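Beta-hexosaminidase (Neisseria gonorrhoeae, PDB 6JTJ) hydrolyses terminal non-reducing N-acetylhexosamine residues from beta-N-acetylhexosaminides and probably frees N-acetylglucosamine from peptidoglycan fragments during cell-wall recycling. Local coordinates at residues R44-A49 with F338-N343; E59-L64 with T89-A94; D320-C325 with D332-G337. All blocks are in the same frame, centred on the assembly; numbering follows the deposited sequence.

Interaction 1 of 3, residues R44-A49 with F338-N343; sequences RGPVMA and FTIPDN
Pro46 fits its ring against Phe338, Ile340 and Pro341, and its CB, CG and CD meet different neighbours. CB, at the root, packs against the backbone O of Asp320 (3.5 Å). CG, the outermost atom, carries most of the contact: it lies 3.9 Å from CE2 of Phe338 and 4.1 Å from CD of Pro341. CD, where the ring returns to the backbone nitrogen, comes within 4.3 Å of CG1 of Ile340. The phenyl group meets CG at its rim and close to the ring plane, so this is an edge contact and not a CH-pi stack over a face. With chi1 at -178° the phenyl ring of Phe338 extends away from its backbone N and presents that edge. No hydrogen bond joins the two segments, and the fit is wholly apolar. Phe315 of helix 307-317 touches Pro46, Phe338 and Pro341, and Leu346 also packs on Pro46, so the proline is buried although Ile340 is exposed. The backbone of Pro46 meanwhile pairs with Val322 of the adjacent parallel strand. Loop 338-343, leaving helix 328-335, thus lies against the chain just where it enters strand 47-49, at the N-terminal end of a barrel strand and away from the substrate site, in the (beta/alpha)8 barrel of family 3 glycosidases.

Interaction 2 of 3, residues E59-L64 with T89-A94; sequences EEKQRL and TAEIKA
The helical turns carrying Leu64 and Ile92 are neighbours on the outside of the (beta/alpha)8 barrel, and their backbones approach to 7.9 Å between CA of Lys61 and CA of Ile92. Each turn keeps regular i to i+4 bonding: Leu64 N donates to Glu60 O at 2.8 Å, and Ala94 N to Ala90 O at 2.9 Å. Helix 58-64 leads from strand 47-49 to the parallel strand 69-74, a beta-alpha-beta crossover, and helix 82-94 makes the next one, from strand 69-74 to strand 101-108. Contact between the two helices is sparse and made by side chains alone. On the inner side, CD1 of Leu64 comes to 4.4 Å from CG1 of Ile92, a loose apolar touch between buried residues. The strands floor this pair, since Leu64 also packs on Ile72 and Ile92 on Ile102, and Leu100 adds to the cover on Leu64. Nearer the surface the contact turns polar. Lys61 is stretched out, with chi2 to chi4 all close to 180°, and this carries its end across to Glu91 although its CB does not point that way. The carboxylate of Glu91 is committed elsewhere: its OE2 forms a salt bridge with Arg55 NE and accepts a hydrogen bond from Leu56 N, which tie it to the residues just before the facing helix. The lysine therefore adds at most a long-range attraction, which would probably be modest at a partly exposed site. Lys61 NZ stops 4.6 Å from Glu91 OE1, beyond a salt bridge, and its CE carbon lies slightly closer to that oxygen, at 4.3 Å.

Interaction 3 of 3, residues D320-C325 with D332-G337; sequences DIVLVC and DELRDG
While Leu334 turns inward to Val322 and Val324, the flat groups of Asp332 and Arg335 pair with each other one turn apart on the same helix. Two nitrogens of the guanidinium share one oxygen: NE donates to Asp332 OD1 at 2.7 Å and NH2 to the same atom at 3.0 Å. OD1 sits at the guanidinium edge, within 1° of its plane. Seen from the carboxylate, NE arrives on the anti side, whereas NH2 approaches from 54° above the plane. Over one face of the guanidinium, near NE, lies CG of Arg63, whose NH1 makes a salt bridge with Asp332 OD2. Both carboxylate oxygens are thus bound, which fixes the rotation of the group, while Arg335 NH1 has a further partner in Asp66.

Leu334 alone spans the gap to the strand. Its side chain brings a single methyl, CD2, to both valines, 4.4 Å from CG2 of Val322 and 4.3 Å from CG2 of Val324. Ala311 and Val47 also touch Leu334, closing an apolar layer. The Val322 side chain is about 8 Å from that of Asp294, the predicted nucleophile. Val322 on the strand and Val324 just past its end, both turned to a leucine of the helix that follows, make the strand-helix interface characteristic of a (beta/alpha)8 barrel.

In the fold
Interactions 1 and 3 meet where strand 47-49 lies beside strand 321-323; interaction 2 joins the next two helices round the barrel. At that meeting, Pro46 O and Val322 N, 2.9 Å apart, and Met48 N and Val322 O, 2.8 Å apart, probably form hydrogen bonds between the parallel strands. Interaction 3 is the buried one, whereas interactions 1 and 2 are only partly buried. Interaction 2 stands apart from interaction 1, with centres about 17 Å from each other, but reaches interaction 3 through the Arg63-Asp332 salt bridge. Chemistry follows place: interactions 1 and 3 are apolar across their segments, while interaction 2 adds a distant charge pair near the surface.

Interaction 1 of 3, residues R44-A49 with F338-N343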
# COMPACT_ATOMS: atom_id res chain seq x y z
N ARG C 44 8.19 -6.64 31.12
CA ARG C 44 7.49 -6.42 29.85
C ARG C 44 7.58 -7.69 29.03
O ARG C 44 8.68 -8.19 28.80
CB ARG C 44 8.11 -5.26 29.09
CG ARG C 44 7.95 -3.92 29.75
CD ARG C 44 8.73 -2.87 28.98
NE ARG C 44 8.48 -1.52 29.47
CZ ARG C 44 9.40 -0.65 29.85
NH1 ARG C 44 10.71 -0.94 29.80
NH2 ARG C 44 9.01 0.53 30.28
N GLY C 45 6.43 -8.21 28.63
CA GLY C 45 6.39 -9.42 27.80
C GLY C 45 6.75 -9.14 26.36
O GLY C 45 6.92 -7.99 25.98
N PRO C 46 6.84 -10.20 25.54
CA PRO C 46 7.26 -10.05 24.14
C PRO C 46 6.13 -9.84 23.13
O PRO C 46 6.33 -10.05 21.95
CB PRO C 46 7.95 -11.40 23.87
CG PRO C 46 7.16 -12.37 24.68
CD PRO C 46 6.78 -11.62 25.94
N VAL C 47 4.96 -9.42 23.58
CA VAL C 47 3.85 -9.19 22.67
C VAL C 47 3.47 -7.73 22.73
O VAL C 47 3.34 -7.18 23.82
CB VAL C 47 2.62 -10.04 23.06
CG1 VAL C 47 1.42 -9.71 22.19
CG2 VAL C 47 2.95 -11.52 22.96
N MET C 48 3.30 -7.11 21.57
CA MET C 48 2.77 -5.76 21.50
C MET C 48 1.35 -5.87 20.97
O MET C 48 1.10 -6.37 19.89
CB MET C 48 3.62 -4.89 20.58
CG MET C 48 3.12 -3.46 20.44
SD MET C 48 4.28 -2.33 19.61
CE MET C 48 5.07 -1.56 21.01
N ALA C 49 0.40 -5.43 21.78
CA ALA C 49 -1.00 -5.58 21.44
C ALA C 49 -1.56 -4.21 21.12
O ALA C 49 -0.79 -3.28 20.90
CB ALA C 49 -1.75 -6.25 22.58
N PHE C 338 0.69 -19.23 27.50
CA PHE C 338 1.85 -18.78 26.73
C PHE C 338 3.12 -18.93 27.55
O PHE C 338 3.18 -18.47 28.67
CB PHE C 338 1.68 -17.31 26.33
CG PHE C 338 2.79 -16.77 25.49
CD1 PHE C 338 2.94 -17.17 24.17
CD2 PHE C 338 3.70 -15.86 26.02
CE1 PHE C 338 3.97 -16.67 23.38
CE2 PHE C 338 4.72 -15.35 25.24
CZ PHE C 338 4.86 -15.75 23.92
N THR C 339 4.12 -19.58 26.98
CA THR C 339 5.44 -19.62 27.61
C THR C 339 6.32 -18.53 26.99
O THR C 339 6.49 -18.48 25.78
CB THR C 339 6.12 -20.99 27.50
OG1 THR C 339 5.30 -21.97 28.14
CG2 THR C 339 7.49 -20.98 28.20
N ILE C 340 6.84 -17.66 27.85
CA ILE C 340 7.69 -16.55 27.41
C ILE C 340 9.02 -17.11 26.96
O ILE C 340 9.71 -17.74 27.75
CB ILE C 340 7.88 -15.53 28.54
CG1 ILE C 340 6.56 -14.79 28.78
CG2 ILE C 340 9.00 -14.55 28.19
CD1 ILE C 340 6.51 -14.00 30.07
N PRO C 341 9.39 -16.91 25.68
CA PRO C 341 10.66 -17.48 25.25
C PRO C 341 11.80 -16.85 26.03
O PRO C 341 11.74 -15.66 26.36
CB PRO C 341 10.74 -17.12 23.76
CG PRO C 341 9.36 -16.77 23.36
CD PRO C 341 8.68 -16.22 24.58
N ASP C 342 12.83 -17.62 26.31
CA ASP C 342 13.96 -17.08 27.04
C ASP C 342 14.69 -16.05 26.16
O ASP C 342 15.17 -16.38 25.06
CB ASP C 342 14.91 -18.18 27.44
CG ASP C 342 15.99 -17.68 28.38
OD1 ASP C 342 15.64 -17.28 29.50
OD2 ASP C 342 17.18 -17.71 28.00
N ASN C 343 14.73 -14.81 26.62
CA ASN C 343 15.41 -13.73 25.90
C ASN C 343 15.94 -12.76 26.93
O ASN C 343 15.24 -11.86 27.35
CB ASN C 343 14.42 -13.05 24.94
CG ASN C 343 15.06 -11.97 24.08
OD1 ASN C 343 16.22 -11.60 24.27
ND2 ASN C 343 14.28 -11.43 23.13

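Interaction 2 of 3, residues E59-L64 with T89-A94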
# COMPACT_ATOMS: atom_id res chain seq x y z
N GLU C 59 -12.07 -5.33 30.30
CA GLU C 59 -11.52 -6.50 29.63
C GLU C 59 -10.11 -6.21 29.12
O GLU C 59 -9.21 -7.03 29.27
CB GLU C 59 -12.42 -6.89 28.47
CG GLU C 59 -12.06 -8.19 27.78
CD GLU C 59 -13.00 -8.54 26.64
OE1 GLU C 59 -14.17 -8.10 26.68
OE2 GLU C 59 -12.59 -9.25 25.71
N GLU C 60 -9.92 -5.02 28.54
CA GLU C 60 -8.61 -4.59 28.04
C GLU C 60 -7.60 -4.45 29.18
O GLU C 60 -6.45 -4.90 29.05
CB GLU C 60 -8.73 -3.29 27.23
CG GLU C 60 -9.30 -3.52 25.82
CD GLU C 60 -9.74 -2.26 25.10
OE1 GLU C 60 -9.89 -1.22 25.77
OE2 GLU C 60 -9.97 -2.31 23.87
N LYS C 61 -8.03 -3.87 30.29
CA LYS C 61 -7.17 -3.75 31.47
C LYS C 61 -6.64 -5.11 31.91
O LYS C 61 -5.45 -5.26 32.18
CB LYS C 61 -7.92 -3.09 32.63
CG LYS C 61 -8.18 -1.62 32.41
CD LYS C 61 -8.94 -0.99 33.56
CE LYS C 61 -9.24 0.47 33.26
NZ LYS C 61 -10.02 1.12 34.34
N GLN C 62 -7.53 -6.09 31.95
CA GLN C 62 -7.12 -7.43 32.35
C GLN C 62 -6.17 -8.02 31.33
O GLN C 62 -5.16 -8.61 31.69
CB GLN C 62 -8.34 -8.34 32.55
CG GLN C 62 -9.08 -8.05 33.84
CD GLN C 62 -10.51 -8.54 33.82
OE1 GLN C 62 -11.49 -7.76 33.77
NE2 GLN C 62 -10.64 -9.85 33.86
N ARG C 63 -6.48 -7.84 30.05
CA ARG C 63 -5.59 -8.31 28.99
C ARG C 63 -4.20 -7.70 29.11
O ARG C 63 -3.22 -8.42 29.03
CB ARG C 63 -6.19 -8.01 27.61
CG ARG C 63 -5.33 -8.50 26.47
CD ARG C 63 -6.15 -8.80 25.23
NE ARG C 63 -7.16 -7.78 25.04
CZ ARG C 63 -8.47 -7.98 25.04
NH1 ARG C 63 -9.01 -9.19 25.17
NH2 ARG C 63 -9.26 -6.94 24.87
N LEU C 64 -4.11 -6.40 29.36
CA LEU C 64 -2.81 -5.73 29.37
C LEU C 64 -1.98 -6.06 30.61
O LEU C 64 -0.81 -5.69 30.69
CB LEU C 64 -2.95 -4.21 29.23
CG LEU C 64 -3.68 -3.61 28.01
CD1 LEU C 64 -3.15 -2.22 27.70
CD2 LEU C 64 -3.67 -4.49 26.77
N THR C 89 -3.10 7.18 27.61
CA THR C 89 -1.73 6.71 27.81
C THR C 89 -1.44 6.59 29.30
O THR C 89 -0.74 5.67 29.72
CB THR C 89 -0.67 7.59 27.11
OG1 THR C 89 -0.79 8.95 27.54
CG2 THR C 89 -0.85 7.54 25.59
N ALA C 90 -1.98 7.51 30.09
CA ALA C 90 -1.76 7.48 31.53
C ALA C 90 -2.34 6.22 32.13
O ALA C 90 -1.67 5.52 32.89
CB ALA C 90 -2.35 8.71 32.19
N GLU C 91 -3.58 5.89 31.77
CA GLU C 91 -4.21 4.70 32.32
C GLU C 91 -3.53 3.41 31.83
O GLU C 91 -3.50 2.43 32.56
CB GLU C 91 -5.73 4.69 32.07
CG GLU C 91 -6.18 4.43 30.65
CD GLU C 91 -7.69 4.47 30.50
OE1 GLU C 91 -8.37 4.28 31.51
OE2 GLU C 91 -8.22 4.69 29.38
N ILE C 92 -2.99 3.41 30.62
CA ILE C 92 -2.18 2.27 30.16
C ILE C 92 -0.93 2.11 31.02
O ILE C 92 -0.57 1.00 31.41
CB ILE C 92 -1.77 2.43 28.67
CG1 ILE C 92 -2.99 2.19 27.77
CG2 ILE C 92 -0.66 1.45 28.30
CD1 ILE C 92 -2.84 2.73 26.37
N LYS C 93 -0.26 3.22 31.28
CA LYS C 93 0.99 3.20 32.03
C LYS C 93 0.77 2.82 33.49
O LYS C 93 1.62 2.18 34.11
CB LYS C 93 1.70 4.55 31.93
CG LYS C 93 2.11 4.92 30.51
CD LYS C 93 3.45 5.64 30.45
CE LYS C 93 4.02 5.64 29.03
NZ LYS C 93 4.74 4.38 28.63
N ALA C 94 -0.38 3.22 34.04
CA ALA C 94 -0.69 2.96 35.45
C ALA C 94 -0.88 1.48 35.78
O ALA C 94 -0.81 1.11 36.95
CB ALA C 94 -1.94 3.75 35.86

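Interaction 3 of 3, residues D320-C325 with D332-G337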
# COMPACT_ATOMS: atom_id res chain seq x y z
N ASP C 320 12.19 -10.22 18.51
CA ASP C 320 12.10 -10.04 19.96
C ASP C 320 10.66 -9.91 20.39
O ASP C 320 10.27 -10.44 21.44
CB ASP C 320 12.82 -8.76 20.40
CG ASP C 320 14.30 -8.83 20.20
OD1 ASP C 320 14.96 -9.66 20.86
OD2 ASP C 320 14.83 -8.05 19.38
N ILE C 321 9.87 -9.19 19.60
CA ILE C 321 8.55 -8.76 19.98
C ILE C 321 7.58 -8.95 18.81
O ILE C 321 7.88 -8.54 17.70
CB ILE C 321 8.56 -7.28 20.37
CG1 ILE C 321 9.36 -7.06 21.66
CG2 ILE C 321 7.14 -6.75 20.56
CD1 ILE C 321 9.87 -5.64 21.85
N VAL C 322 6.45 -9.59 19.06
CA VAL C 322 5.48 -9.83 18.02
C VAL C 322 4.33 -8.85 18.12
O VAL C 322 3.86 -8.54 19.21
CB VAL C 322 4.94 -11.29 18.00
CG1 VAL C 322 6.06 -12.27 17.68
CG2 VAL C 322 4.27 -11.68 19.31
N LEU C 323 3.90 -8.36 16.97
CA LEU C 323 2.80 -7.43 16.88
C LEU C 323 1.53 -8.18 16.52
O LEU C 323 1.53 -8.97 15.59
CB LEU C 323 3.05 -6.41 15.78
CG LEU C 323 3.61 -5.07 16.22
CD1 LEU C 323 4.99 -5.27 16.82
CD2 LEU C 323 3.65 -4.09 15.05
N VAL C 324 0.46 -7.94 17.27
CA VAL C 324 -0.83 -8.56 17.02
C VAL C 324 -1.87 -7.47 17.10
O VAL C 324 -2.29 -7.10 18.18
CB VAL C 324 -1.14 -9.67 18.03
CG1 VAL C 324 -2.38 -10.45 17.62
CG2 VAL C 324 0.04 -10.63 18.16
N CYS C 325 -2.27 -6.95 15.94
CA CYS C 325 -3.10 -5.78 15.85
C CYS C 325 -4.52 -6.09 15.39
O CYS C 325 -4.75 -6.99 14.60
CB CYS C 325 -2.48 -4.78 14.88
SG CYS C 325 -0.75 -4.39 15.28
N ASP C 332 -5.83 -12.92 23.06
CA ASP C 332 -6.33 -13.77 24.14
C ASP C 332 -5.96 -15.21 23.94
O ASP C 332 -5.48 -15.88 24.88
CB ASP C 332 -7.84 -13.63 24.28
CG ASP C 332 -8.22 -12.34 24.92
OD1 ASP C 332 -7.36 -11.74 25.61
OD2 ASP C 332 -9.38 -11.89 24.75
N GLU C 333 -6.11 -15.68 22.71
CA GLU C 333 -5.70 -17.03 22.36
C GLU C 333 -4.19 -17.23 22.58
O GLU C 333 -3.77 -18.22 23.15
CB GLU C 333 -6.08 -17.31 20.91
CG GLU C 333 -5.87 -18.75 20.48
CD GLU C 333 -6.23 -18.99 19.03
OE1 GLU C 333 -7.12 -18.29 18.50
OE2 GLU C 333 -5.62 -19.91 18.43
N LEU C 334 -3.39 -16.29 22.09
CA LEU C 334 -1.94 -16.41 22.19
C LEU C 334 -1.47 -16.44 23.64
O LEU C 334 -0.63 -17.26 24.00
CB LEU C 334 -1.25 -15.27 21.43
CG LEU C 334 0.27 -15.18 21.54
CD1 LEU C 334 0.94 -16.42 20.97
CD2 LEU C 334 0.75 -13.93 20.82
N ARG C 335 -1.99 -15.52 24.45
CA ARG C 335 -1.50 -15.38 25.83
C ARG C 335 -1.89 -16.52 26.76
O ARG C 335 -1.22 -16.77 27.76
CB ARG C 335 -1.93 -14.04 26.42
CG ARG C 335 -3.40 -13.92 26.74
CD ARG C 335 -3.76 -12.46 26.88
NE ARG C 335 -5.17 -12.25 27.18
CZ ARG C 335 -5.70 -12.23 28.39
NH1 ARG C 335 -4.95 -12.41 29.47
NH2 ARG C 335 -7.00 -12.01 28.53
N ASP C 336 -2.97 -17.22 26.43
CA ASP C 336 -3.46 -18.32 27.26
C ASP C 336 -2.50 -19.51 27.24
O ASP C 336 -2.38 -20.20 26.22
CB ASP C 336 -4.84 -18.76 26.78
CG ASP C 336 -5.40 -19.89 27.61
OD1 ASP C 336 -5.51 -19.72 28.84
OD2 ASP C 336 -5.71 -20.95 27.04
N GLY C 337 -1.84 -19.76 28.36
CA GLY C 337 -0.85 -20.83 28.46
C GLY C 337 0.44 -20.52 27.73
O GLY C 337 1.19 -21.42 27.37